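PDB 1Z6O: ferritin light chain from Trichoplusia ni, which pairs with heavy chains in a secreted 24-subunit shell that stores iron, where light chains probably help the ferrihydrite core to nucleate. Local coordinates for residues A[129-134]-A[174-179]. Sequence-based numbering, arbitrary orientation.
Sequences ALDTQK and KIRTLA
L130 and I175 show how antiparallel helices in a four-helix ferritin bundle mesh through branched side chains while leaving a polar margin along one flank. Segments 129-134 and 174-179, on helices 122-148 and 157-190, run at 162° with their axes 9.4 Å apart. L130 swings its CG to the side away from the backbone nitrogen (chi1 176°), which carries CD1 across the gap to lie 3.9 Å from I175 CG2, reaching also L178 CB and the backbone of the opposing turn at I175 O, 3.6 Å away. I175 answers from the other helix: its CD1 projects over the backbone of K134, 3.8 Å from K134 CA, while CG2 borders the extended K134 chain, the two side chains crossing at about a right angle. K134 NZ hydrogen-bonds to N25 O of the second subunit. Were I175 cut back to an alanine, losing CG2 and CD1 would probably open a gap beside K134 and L130 CD1. L178 lies athwart Q133, its CD1 3.7 Å from Q133 CG. Bent at chi2 (-69°), Q133 carries its amide over the K174 chain, NE2 being 3.3 Å from K174 CD. One water accepts from Q133 NE2 and K174 NZ; K174 also salt-bridges E82 of helix 70-96. No direct hydrogen bond joins the segments, so their cohesion rests on methyl and methylene packing, with Q133 amide and K174 amine linked through water.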
loop_
_atom_site.group_PDB
_atom_site.type_symbol
_atom_site.label_atom_id
_atom_site.label_comp_id
_atom_site.label_asym_id
_atom_site.label_seq_id
_atom_site.Cartn_x
_atom_site.Cartn_y
_atom_site.Cartn_z
ATOM N N ALA A 129 30.392 19.235 -40.309
ATOM C CA ALA A 129 29.210 19.384 -39.460
ATOM C C ALA A 129 29.263 20.764 -38.789
ATOM O O ALA A 129 28.257 21.474 -38.708
ATOM C CB ALA A 129 29.170 18.278 -38.391
ATOM N N LEU A 130 30.445 21.144 -38.308
ATOM C CA LEU A 130 30.608 22.441 -37.656
ATOM C C LEU A 130 30.259 23.564 -38.643
ATOM O O LEU A 130 29.487 24.468 -38.308
ATOM C CB LEU A 130 32.049 22.610 -37.150
ATOM C CG LEU A 130 32.420 23.962 -36.519
ATOM C CD1 LEU A 130 31.555 24.224 -35.273
ATOM C CD2 LEU A 130 33.916 23.944 -36.134
ATOM N N ASP A 131 30.816 23.512 -39.853
ATOM C CA ASP A 131 30.525 24.537 -40.864
ATOM C C ASP A 131 29.040 24.621 -41.217
ATOM O O ASP A 131 28.489 25.715 -41.347
ATOM C CB ASP A 131 31.285 24.277 -42.174
ATOM C CG ASP A 131 32.792 24.460 -42.036
ATOM O OD1 ASP A 131 33.239 25.274 -41.199
ATOM O OD2 ASP A 131 33.533 23.795 -42.793
ATOM N N THR A 132 28.387 23.477 -41.400
ATOM C CA THR A 132 26.971 23.513 -41.760
ATOM C C THR A 132 26.104 24.021 -40.609
ATOM O O THR A 132 25.083 24.662 -40.852
ATOM C CB THR A 132 26.452 22.126 -42.247
ATOM O OG1 THR A 132 26.653 21.146 -41.227
ATOM C CG2 THR A 132 27.188 21.697 -43.508
ATOM N N GLN A 133 26.490 23.748 -39.363
ATOM C CA GLN A 133 25.707 24.262 -38.235
ATOM C C GLN A 133 25.927 25.779 -38.125
ATOM O O GLN A 133 24.990 26.518 -37.836
ATOM C CB GLN A 133 26.080 23.543 -36.925
ATOM C CG GLN A 133 25.568 22.080 -36.882
ATOM C CD GLN A 133 24.049 21.998 -36.776
ATOM O OE1 GLN A 133 23.378 21.298 -37.548
ATOM N NE2 GLN A 133 23.504 22.708 -35.818
ATOM N N LYS A 134 27.150 26.251 -38.371
ATOM C CA LYS A 134 27.391 27.698 -38.340
ATOM C C LYS A 134 26.572 28.373 -39.445
ATOM O O LYS A 134 26.075 29.486 -39.267
ATOM C CB LYS A 134 28.873 28.027 -38.548
ATOM C CG LYS A 134 29.755 27.718 -37.333
ATOM C CD LYS A 134 31.187 28.249 -37.548
ATOM C CE LYS A 134 32.072 27.905 -36.345
ATOM N NZ LYS A 134 33.420 28.557 -36.427
ATOM N N LYS A 174 25.254 23.665 -29.843
ATOM C CA LYS A 174 25.697 22.680 -30.834
ATOM C C LYS A 174 27.028 23.050 -31.460
ATOM O O LYS A 174 27.884 22.193 -31.677
ATOM C CB LYS A 174 24.677 22.531 -31.970
ATOM C CG LYS A 174 23.440 21.717 -31.644
ATOM C CD LYS A 174 22.590 21.553 -32.906
ATOM C CE LYS A 174 21.355 20.693 -32.671
ATOM N NZ LYS A 174 20.527 20.529 -33.914
ATOM N N ILE A 175 27.187 24.329 -31.786
ATOM C CA ILE A 175 28.415 24.791 -32.411
ATOM C C ILE A 175 29.578 24.666 -31.431
ATOM O O ILE A 175 30.665 24.235 -31.806
ATOM C CB ILE A 175 28.228 26.243 -32.917
ATOM C CG1 ILE A 175 27.331 26.209 -34.171
ATOM C CG2 ILE A 175 29.585 26.899 -33.222
ATOM C CD1 ILE A 175 26.744 27.573 -34.562
ATOM N N ARG A 176 29.352 25.022 -30.171
ATOM C CA ARG A 176 30.425 24.904 -29.183
ATOM C C ARG A 176 30.818 23.431 -29.009
ATOM O O ARG A 176 31.999 23.098 -28.887
ATOM C CB ARG A 176 29.978 25.490 -27.837
ATOM C CG ARG A 176 30.968 25.218 -26.683
ATOM C CD ARG A 176 32.379 25.786 -26.968
ATOM N NE ARG A 176 33.268 25.499 -25.833
ATOM C CZ ARG A 176 33.873 24.332 -25.630
ATOM N NH1 ARG A 176 33.711 23.331 -26.497
ATOM N NH2 ARG A 176 34.595 24.142 -24.527
ATOM N N THR A 177 29.827 22.548 -28.992
ATOM C CA THR A 177 30.102 21.114 -28.841
ATOM C C THR A 177 30.938 20.580 -30.010
ATOM O O THR A 177 31.950 19.897 -29.804
ATOM C CB THR A 177 28.785 20.312 -28.748
ATOM O OG1 THR A 177 28.092 20.706 -27.560
ATOM C CG2 THR A 177 29.059 18.799 -28.689
ATOM N N LEU A 178 30.522 20.898 -31.232
ATOM C CA LEU A 178 31.248 20.446 -32.416
ATOM C C LEU A 178 32.641 21.064 -32.498
ATOM O O LEU A 178 33.596 20.395 -32.901
ATOM C CB LEU A 178 30.445 20.770 -33.688
ATOM C CG LEU A 178 29.173 19.925 -33.846
ATOM C CD1 LEU A 178 28.301 20.481 -34.982
ATOM C CD2 LEU A 178 29.572 18.475 -34.155
ATOM N N ALA A 179 32.774 22.337 -32.123
ATOM C CA ALA A 179 34.094 22.976 -32.154
ATOM C C ALA A 179 35.013 22.244 -31.167
ATOM O O ALA A 179 36.195 22.027 -31.447
ATOM C CB ALA A 179 33.991 24.461 -31.766
HETATM O O HOH W 1 20.493 19.617 -37.116
HETATM O O HOH W 2 20.785 22.704 -35.629
#